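Thylakoid lumenal 15 kDa protein 1, chloroplastic (Arabidopsis thaliana, PDB 3N90) is of unknown function but folds as a right-handed quadrilateral beta helix of pentapeptide repeats in the lumen of the chloroplast thylakoid. Local coordinates at residues Arg30-Thr35 with Gly50-Asp55; Leu83-Leu88 with Val129-Gly134; Glu89-Met94 with Thr110-Arg115. The protein carries 2 engineered substitutions. All coordinates share one frame; numbering follows the deposited sequence.

Contact 1 (Arg30-Thr35 with Gly50-Asp55); sequences RQDFKT and GASFFD
Phe33 and Ser52 meet through their backbones, where two successive coils of the pentapeptide-repeat helix lie alongside each other. Residues 30-35 and 50-55 run in nearly the same direction, 1° apart. Ser52 is gripped at both backbone polar atoms. Its N donates to Gln31 O at 2.9 Å, and its O accepts from Phe33 N at 2.8 Å. Further along, Thr35 N donates to Phe54 O at 2.9 Å. Two more amides are satisfied within their own coil. Lys34 N donates to Asp32 OD1 at 2.9 Å, an Asx turn, and Phe54 N donates to Ser52 OG at 3.3 Å, an ST turn. Asp32 CG stands anti to its backbone N (chi1 -171°), which puts CG beside the carbonyl carbon and carries OD1 forward to the amide two residues on. Asp32 N and O are held by Gln10 and Thr13 of the N-terminal part, and Gln31 NE2 also reaches Thr13.

Inside the coil, Phe33 and Phe53 point the same way. Their planes are near parallel, at 2°, but slid apart, so the rings barely overlap. The closest atoms are Phe33 CD2 and Phe53 CE1, at 3.5 Å. Outside, the extended chain of Lys34 runs beside Phe54, with CE 3.8 Å from Phe54 CD2. The chemistry implies a coil-to-coil joint in which backbone bonds fix the spacing and phenylalanines fill the interior.

Contact 2 (Leu83-Leu88 with Val129-Gly134); sequences LTNANL and VNATTG
The amide of Asn85 meets Ala131 in two ways. Ala131 N lies above the carbonyl plane of the Asn85 side chain, 47° out of it, and donates to OD1 at 2.7 Å. The bond is straight at the hydrogen, 170°, although it does not use a lone pair. The methyl of Ala131 packs against the same amide, with CB 3.5 Å from Asn85 CG. Asn85 CG is anti to its carbonyl carbon (chi1 -71°), and this swings the amide toward the 129-134 loop.

The side chain of Asn130 reaches toward the turn with its ND2. This atom lies 3.1 Å from Asn85 O, and it donates to Gly106 O in the next coil. At the other end of this amide, Thr133 N meets OD1 in plane, on a lone pair, at 2.6 Å. This is an Asx motif, and it curls the loop around its own asparagine. The backbone bond from Gly134 N to Asn130 O tightens the same bend.

The third amide, that of Asn87, is met by a methyl. Thr133 CG2 sits 3.7 Å from Asn87 ND2, and the two side chains cross at about a right angle. Asn87 OD1 is taken by Glu89 N, and Thr133 OG1 bonds to Asp108 and Asn135.

Residues 83-86 form a type II beta turn at a corner of the coil. The loop between helices 116-125 and 137-140 therefore docks on this corner through asparagine side chains. The result is a polar joint between these segments, with one clear hydrogen bond and two methyl contacts beside it.

Contact 3 (Glu89-Met94 with Thr110-Arg115); sequences EGATMM and TDVPLR. Engineered in segment 89-94: Met93 (natural residue Val), Met94 (natural residue Thr).
Two neighbouring coils at the C-terminal end of the pentapeptide-repeat beta helix meet here, where Gly90 N donates to Thr110 O at 2.7 Å. The two segments run in nearly the same direction, 16° apart. Beside this bond, Glu89 CA makes a CA-H...O contact with the same oxygen. The side chains of Glu89 and Thr110 point the same way, and Thr110 OG1 is held by Asp108.

Farther on the backbones spread, and side chains and water fill in. Val112 CG2 lies 4.2 Å from Ala91 CB. Pro113 CD rests 3.5 Å from Ala91 O.

Met93, an engineered residue, turns its end inward. Its CG stands between the backbone N and the carbonyl carbon (chi1 47°), and the chain bends at the sulfur. Its CE touches Val112 CG1 at 3.7 Å, and its CG reaches Leu114 CD2 at 3.8 Å. Leu114 also packs on helix 116-125, which closes this end of the coil. Arg115 is the N-cap residue of that helix and forms a salt bridge with Asp117. One water spans the wider gap, accepting from Met93 N at 2.6 Å and donating to Pro113 O at 2.8 Å.

Overall arrangement
From the N terminus, the chain passes helix 10-13 and enters the coils. Contact 1 comes first and closes a short loop of 14 residues, joining one coil to the next. It is complete before the other two begin. Contact 2 opens at residues 83-88 and closes at 129-134, so it ties the loop between helices 116-125 and 137-140 back onto a coil corner. Contact 3, residues 89-94 with 110-115, falls wholly within that span and joins two successive coils just before helix 116-125. Contacts 2 and 3 touch through Leu88, which meets Val112 and Met93. Contacts 1 and 2 lie on opposite sides of the chain's centre, their own centres about 20 Å apart.

Contact 1 (Arg30-Thr35 with Gly50-Asp55)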
loop_
_atom_site.group_PDB
_atom_site.type_symbol
_atom_site.label_atom_id
_atom_site.label_comp_id
_atom_site.label_asym_id
_atom_site.label_seq_id
_atom_site.Cartn_x
_atom_site.Cartn_y
_atom_site.Cartn_z
ATOM N N ARG A 30 8.003 -8.831 3.923
ATOM C CA ARG A 30 7.772 -9.932 3.001
ATOM C C ARG A 30 6.632 -10.892 3.419
ATOM O O ARG A 30 6.574 -12.007 2.958
ATOM C CB ARG A 30 9.082 -10.695 2.711
ATOM C CG ARG A 30 10.071 -9.783 1.935
ATOM C CD ARG A 30 11.430 -10.453 1.865
ATOM N NE ARG A 30 12.380 -9.689 1.047
ATOM C CZ ARG A 30 13.689 -9.650 1.252
ATOM N NH1 ARG A 30 14.220 -10.279 2.297
ATOM N NH2 ARG A 30 14.466 -8.951 0.420
ATOM N N GLN A 31 5.724 -10.370 4.237
ATOM C CA GLN A 31 4.480 -11.078 4.556
ATOM C C GLN A 31 3.670 -11.324 3.270
ATOM O O GLN A 31 3.570 -10.433 2.382
ATOM C CB GLN A 31 3.658 -10.270 5.539
ATOM C CG GLN A 31 2.649 -11.145 6.307
ATOM C CD GLN A 31 3.313 -12.158 7.226
ATOM O OE1 GLN A 31 4.358 -11.862 7.844
ATOM N NE2 GLN A 31 2.712 -13.361 7.337
ATOM N N ASP A 32 3.099 -12.533 3.170
ATOM C CA ASP A 32 2.342 -12.960 1.995
ATOM C C ASP A 32 0.834 -12.736 2.275
ATOM O O ASP A 32 0.203 -13.512 2.968
ATOM C CB ASP A 32 2.601 -14.451 1.675
ATOM C CG ASP A 32 2.001 -14.885 0.335
ATOM O OD1 ASP A 32 1.263 -14.089 -0.318
ATOM O OD2 ASP A 32 2.273 -16.030 -0.111
ATOM N N PHE A 33 0.287 -11.654 1.751
ATOM C CA PHE A 33 -1.162 -11.428 1.786
ATOM C C PHE A 33 -1.787 -11.629 0.399
ATOM O O PHE A 33 -2.849 -11.039 0.107
ATOM C CB PHE A 33 -1.479 -9.988 2.223
ATOM C CG PHE A 33 -1.132 -9.698 3.626
ATOM C CD1 PHE A 33 -1.985 -10.066 4.667
ATOM C CD2 PHE A 33 0.032 -9.008 3.926
ATOM C CE1 PHE A 33 -1.652 -9.741 5.993
ATOM C CE2 PHE A 33 0.377 -8.710 5.251
ATOM C CZ PHE A 33 -0.448 -9.058 6.278
ATOM N N LYS A 34 -1.165 -12.443 -0.459
ATOM C CA LYS A 34 -1.742 -12.695 -1.783
ATOM C C LYS A 34 -3.190 -13.189 -1.674
ATOM O O LYS A 34 -3.468 -14.103 -0.896
ATOM C CB LYS A 34 -0.913 -13.743 -2.540
ATOM C CG LYS A 34 -1.510 -14.116 -3.878
ATOM C CD LYS A 34 -0.410 -14.868 -4.657
ATOM C CE LYS A 34 -0.965 -15.427 -5.934
ATOM N NZ LYS A 34 -0.164 -16.552 -6.527
ATOM N N THR A 35 -4.060 -12.550 -2.447
ATOM C CA THR A 35 -5.487 -12.868 -2.588
ATOM C C THR A 35 -6.179 -12.981 -1.215
ATOM O O THR A 35 -7.112 -13.792 -1.031
ATOM C CB THR A 35 -5.754 -14.053 -3.601
ATOM O OG1 THR A 35 -7.152 -14.162 -3.925
ATOM C CG2 THR A 35 -5.202 -15.430 -3.118
ATOM N N GLY A 50 8.653 -5.360 0.862
ATOM C CA GLY A 50 8.651 -6.622 0.048
ATOM C C GLY A 50 7.417 -7.519 0.253
ATOM O O GLY A 50 7.342 -8.622 -0.306
ATOM N N ALA A 51 6.430 -6.999 0.986
ATOM C CA ALA A 51 5.180 -7.762 1.258
ATOM C C ALA A 51 4.414 -7.958 -0.046
ATOM O O ALA A 51 4.551 -7.136 -0.956
ATOM C CB ALA A 51 4.306 -7.004 2.288
ATOM N N SER A 52 3.608 -9.021 -0.157
ATOM C CA SER A 52 2.790 -9.221 -1.351
ATOM C C SER A 52 1.330 -8.925 -1.006
ATOM O O SER A 52 0.785 -9.554 -0.097
ATOM C CB SER A 52 2.866 -10.640 -1.891
ATOM O OG SER A 52 1.991 -10.823 -3.006
ATOM N N PHE A 53 0.750 -7.980 -1.719
ATOM C CA PHE A 53 -0.747 -7.752 -1.709
ATOM C C PHE A 53 -1.316 -8.127 -3.086
ATOM O O PHE A 53 -2.348 -7.598 -3.508
ATOM C CB PHE A 53 -1.074 -6.302 -1.353
ATOM C CG PHE A 53 -0.700 -5.951 0.076
ATOM C CD1 PHE A 53 -1.508 -6.356 1.137
ATOM C CD2 PHE A 53 0.480 -5.252 0.352
ATOM C CE1 PHE A 53 -1.147 -6.031 2.456
ATOM C CE2 PHE A 53 0.842 -4.941 1.650
ATOM C CZ PHE A 53 0.019 -5.322 2.704
ATOM N N PHE A 54 -0.671 -9.089 -3.737
ATOM C CA PHE A 54 -1.042 -9.496 -5.082
ATOM C C PHE A 54 -2.523 -9.942 -5.131
ATOM O O PHE A 54 -2.888 -10.923 -4.490
ATOM C CB PHE A 54 -0.167 -10.659 -5.560
ATOM C CG PHE A 54 -0.413 -11.040 -6.989
ATOM C CD1 PHE A 54 0.406 -10.503 -8.003
ATOM C CD2 PHE A 54 -1.450 -11.899 -7.346
ATOM C CE1 PHE A 54 0.203 -10.826 -9.348
ATOM C CE2 PHE A 54 -1.658 -12.238 -8.714
ATOM C CZ PHE A 54 -0.819 -11.683 -9.706
ATOM N N ASP A 55 -3.355 -9.208 -5.866
ATOM C CA ASP A 55 -4.798 -9.519 -5.960
ATOM C C ASP A 55 -5.507 -9.542 -4.599
ATOM O O ASP A 55 -6.551 -10.213 -4.469
ATOM C CB ASP A 55 -5.043 -10.864 -6.651
ATOM C CG ASP A 55 -6.177 -10.792 -7.690
ATOM O OD1 ASP A 55 -6.985 -9.844 -7.662
ATOM O OD2 ASP A 55 -6.171 -11.651 -8.592
#

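Contact 2 (Leu83-Leu88 with Val129-Gly134)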
loop_
_atom_site.group_PDB
_atom_site.type_symbol
_atom_site.label_atom_id
_atom_site.label_comp_id
_atom_site.label_asym_id
_atom_site.label_seq_id
_atom_site.Cartn_x
_atom_site.Cartn_y
_atom_site.Cartn_z
ATOM N N LEU A 83 -3.246 6.159 2.234
ATOM C CA LEU A 83 -1.822 6.008 1.988
ATOM C C LEU A 83 -0.986 7.257 2.375
ATOM O O LEU A 83 0.145 7.416 1.910
ATOM C CB LEU A 83 -1.526 5.602 0.540
ATOM C CG LEU A 83 -1.841 4.149 0.089
ATOM C CD1 LEU A 83 -1.800 4.133 -1.448
ATOM C CD2 LEU A 83 -0.888 3.161 0.654
ATOM N N THR A 84 -1.549 8.083 3.244
ATOM C CA THR A 84 -0.867 9.292 3.718
ATOM C C THR A 84 0.491 8.908 4.293
ATOM O O THR A 84 0.580 8.030 5.182
ATOM C CB THR A 84 -1.678 10.009 4.808
ATOM O OG1 THR A 84 -2.948 10.414 4.300
ATOM C CG2 THR A 84 -0.912 11.253 5.323
ATOM N N ASN A 85 1.537 9.534 3.752
ATOM C CA ASN A 85 2.922 9.338 4.159
ATOM C C ASN A 85 3.494 7.924 3.980
ATOM O O ASN A 85 4.546 7.597 4.536
ATOM C CB ASN A 85 3.118 9.810 5.609
ATOM C CG ASN A 85 3.063 11.326 5.740
ATOM O OD1 ASN A 85 3.729 12.033 4.989
ATOM N ND2 ASN A 85 2.297 11.817 6.703
ATOM N N ALA A 86 2.822 7.095 3.189
ATOM C CA ALA A 86 3.277 5.753 2.965
ATOM C C ALA A 86 4.461 5.795 2.010
ATOM O O ALA A 86 4.475 6.592 1.039
ATOM C CB ALA A 86 2.131 4.881 2.400
ATOM N N ASN A 87 5.460 4.980 2.286
ATOM C CA ASN A 87 6.607 4.886 1.392
ATOM C C ASN A 87 6.463 3.697 0.428
ATOM O O ASN A 87 6.588 2.526 0.817
ATOM C CB ASN A 87 7.956 4.882 2.155
ATOM C CG ASN A 87 9.156 4.908 1.218
ATOM O OD1 ASN A 87 9.009 4.971 -0.006
ATOM N ND2 ASN A 87 10.361 4.868 1.785
ATOM N N LEU A 88 6.126 3.983 -0.840
ATOM C CA LEU A 88 6.039 2.904 -1.831
ATOM C C LEU A 88 7.260 2.771 -2.728
ATOM O O LEU A 88 7.174 2.204 -3.803
ATOM C CB LEU A 88 4.728 3.008 -2.682
ATOM C CG LEU A 88 3.438 2.920 -1.851
ATOM C CD1 LEU A 88 2.983 4.306 -1.412
ATOM C CD2 LEU A 88 2.336 2.280 -2.646
ATOM N N VAL A 129 4.214 16.115 0.807
ATOM C CA VAL A 129 5.570 15.644 0.944
ATOM C C VAL A 129 5.534 14.531 1.975
ATOM O O VAL A 129 4.820 14.613 2.974
ATOM C CB VAL A 129 6.571 16.740 1.449
ATOM C CG1 VAL A 129 7.994 16.366 1.057
ATOM C CG2 VAL A 129 6.216 18.115 0.872
ATOM N N ASN A 130 6.315 13.512 1.702
ATOM C CA ASN A 130 6.395 12.336 2.557
ATOM C C ASN A 130 7.081 12.670 3.886
ATOM O O ASN A 130 8.280 12.984 3.879
ATOM C CB ASN A 130 7.160 11.260 1.810
ATOM C CG ASN A 130 7.180 9.939 2.548
ATOM O OD1 ASN A 130 8.118 9.656 3.278
ATOM N ND2 ASN A 130 6.151 9.125 2.359
ATOM N N ALA A 131 6.323 12.607 4.989
ATOM C CA ALA A 131 6.834 12.916 6.355
ATOM C C ALA A 131 8.141 12.213 6.639
ATOM O O ALA A 131 8.888 12.633 7.528
ATOM C CB ALA A 131 5.826 12.532 7.422
ATOM N N THR A 132 8.387 11.128 5.902
ATOM C CA THR A 132 9.561 10.267 6.079
ATOM C C THR A 132 10.691 10.607 5.131
ATOM O O THR A 132 11.827 10.758 5.566
ATOM C CB THR A 132 9.194 8.724 6.003
ATOM O OG1 THR A 132 8.391 8.378 7.138
ATOM C CG2 THR A 132 10.429 7.847 5.959
ATOM N N THR A 133 10.393 10.760 3.839
ATOM C CA THR A 133 11.456 10.927 2.843
ATOM C C THR A 133 11.641 12.371 2.331
ATOM O O THR A 133 12.642 12.681 1.705
ATOM C CB THR A 133 11.287 10.011 1.584
ATOM O OG1 THR A 133 10.166 10.462 0.808
ATOM C CG2 THR A 133 11.129 8.520 1.961
ATOM N N GLY A 134 10.674 13.241 2.554
ATOM C CA GLY A 134 10.797 14.581 1.977
ATOM C C GLY A 134 10.855 14.573 0.439
ATOM O O GLY A 134 11.339 15.530 -0.197
#

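Contact 3 (Glu89-Met94 with Thr110-Arg115)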
loop_
_atom_site.group_PDB
_atom_site.type_symbol
_atom_site.label_atom_id
_atom_site.label_comp_id
_atom_site.label_asym_id
_atom_site.label_seq_id
_atom_site.Cartn_x
_atom_site.Cartn_y
_atom_site.Cartn_z
ATOM N N GLU A 89 8.406 3.302 -2.288
ATOM C CA GLU A 89 9.575 3.261 -3.157
ATOM C C GLU A 89 9.805 1.866 -3.743
ATOM O O GLU A 89 9.957 0.863 -3.009
ATOM C CB GLU A 89 10.786 3.803 -2.391
ATOM C CG GLU A 89 12.142 3.630 -3.013
ATOM C CD GLU A 89 13.205 3.548 -1.887
ATOM O OE1 GLU A 89 13.117 4.329 -0.889
ATOM O OE2 GLU A 89 14.099 2.687 -1.991
ATOM N N GLY A 90 9.795 1.770 -5.076
ATOM C CA GLY A 90 10.078 0.518 -5.763
ATOM C C GLY A 90 9.028 -0.585 -5.684
ATOM O O GLY A 90 9.284 -1.751 -6.027
ATOM N N ALA A 91 7.857 -0.218 -5.197
ATOM C CA ALA A 91 6.715 -1.142 -5.238
ATOM C C ALA A 91 6.257 -1.403 -6.677
ATOM O O ALA A 91 6.686 -0.699 -7.624
ATOM C CB ALA A 91 5.543 -0.594 -4.380
ATOM N N THR A 92 5.416 -2.420 -6.850
ATOM C CA THR A 92 4.792 -2.687 -8.162
ATOM C C THR A 92 3.285 -2.645 -8.066
ATOM O O THR A 92 2.746 -2.943 -7.007
ATOM C CB THR A 92 5.253 -4.027 -8.754
ATOM O OG1 THR A 92 5.255 -5.031 -7.743
ATOM C CG2 THR A 92 6.673 -3.891 -9.270
ATOM N N MET A 93 2.622 -2.243 -9.158
ATOM C CA MET A 93 1.168 -2.178 -9.199
ATOM C C MET A 93 0.699 -2.422 -10.630
ATOM O O MET A 93 0.079 -1.564 -11.240
ATOM C CB MET A 93 0.583 -0.889 -8.528
ATOM C CG MET A 93 1.249 0.451 -8.931
ATOM S SD MET A 93 0.790 1.839 -7.802
ATOM C CE MET A 93 1.715 1.412 -6.327
ATOM N N MET A 94 1.007 -3.614 -11.144
ATOM C CA MET A 94 0.599 -4.026 -12.502
ATOM C C MET A 94 -0.871 -4.362 -12.697
ATOM O O MET A 94 -1.601 -4.755 -11.758
ATOM C CB MET A 94 1.399 -5.237 -12.953
ATOM C CG MET A 94 2.852 -4.936 -13.182
ATOM S SD MET A 94 3.736 -6.466 -13.570
ATOM C CE MET A 94 4.445 -6.871 -11.976
ATOM N N THR A 110 8.366 6.630 -5.825
ATOM C CA THR A 110 9.646 6.396 -6.550
ATOM C C THR A 110 9.840 5.052 -7.179
ATOM O O THR A 110 9.693 3.999 -6.525
ATOM C CB THR A 110 10.865 6.594 -5.629
ATOM O OG1 THR A 110 10.933 7.950 -5.246
ATOM C CG2 THR A 110 12.172 6.174 -6.340
ATOM N N ASP A 111 10.240 5.070 -8.451
ATOM C CA ASP A 111 10.504 3.861 -9.221
ATOM C C ASP A 111 9.326 2.901 -9.212
ATOM O O ASP A 111 9.496 1.710 -9.463
ATOM C CB ASP A 111 11.732 3.106 -8.707
ATOM C CG ASP A 111 13.021 3.696 -9.154
ATOM O OD1 ASP A 111 13.034 4.572 -10.054
ATOM O OD2 ASP A 111 14.038 3.253 -8.585
ATOM N N VAL A 112 8.126 3.411 -8.942
ATOM C CA VAL A 112 6.964 2.575 -9.133
ATOM C C VAL A 112 6.635 2.738 -10.602
ATOM O O VAL A 112 6.303 3.869 -11.035
ATOM C CB VAL A 112 5.771 3.019 -8.241
ATOM C CG1 VAL A 112 4.480 2.252 -8.626
ATOM C CG2 VAL A 112 6.134 2.822 -6.768
ATOM N N PRO A 113 6.758 1.643 -11.372
ATOM C CA PRO A 113 6.400 1.715 -12.787
ATOM C C PRO A 113 4.886 1.963 -12.882
ATOM O O PRO A 113 4.112 1.361 -12.148
ATOM C CB PRO A 113 6.762 0.317 -13.317
ATOM C CG PRO A 113 7.681 -0.271 -12.269
ATOM C CD PRO A 113 7.187 0.287 -10.990
ATOM N N LEU A 114 4.477 2.886 -13.737
ATOM C CA LEU A 114 3.053 3.136 -13.900
ATOM C C LEU A 114 2.735 3.230 -15.385
ATOM O O LEU A 114 3.542 3.740 -16.158
ATOM C CB LEU A 114 2.628 4.439 -13.212
ATOM C CG LEU A 114 2.640 4.519 -11.678
ATOM C CD1 LEU A 114 2.334 5.971 -11.213
ATOM C CD2 LEU A 114 1.667 3.532 -11.083
ATOM N N ARG A 115 1.573 2.732 -15.759
ATOM C CA ARG A 115 1.009 3.055 -17.062
ATOM C C ARG A 115 0.552 4.510 -17.068
ATOM O O ARG A 115 0.192 5.081 -16.018
ATOM C CB ARG A 115 -0.178 2.149 -17.366
ATOM C CG ARG A 115 0.130 0.645 -17.335
ATOM C CD ARG A 115 -1.078 -0.142 -17.791
ATOM N NE ARG A 115 -2.304 0.309 -17.121
ATOM C CZ ARG A 115 -2.761 -0.206 -15.989
ATOM N NH1 ARG A 115 -2.089 -1.191 -15.402
ATOM N NH2 ARG A 115 -3.893 0.255 -15.444
HETATM O O HOH W 1 3.787 -1.266 -11.296
#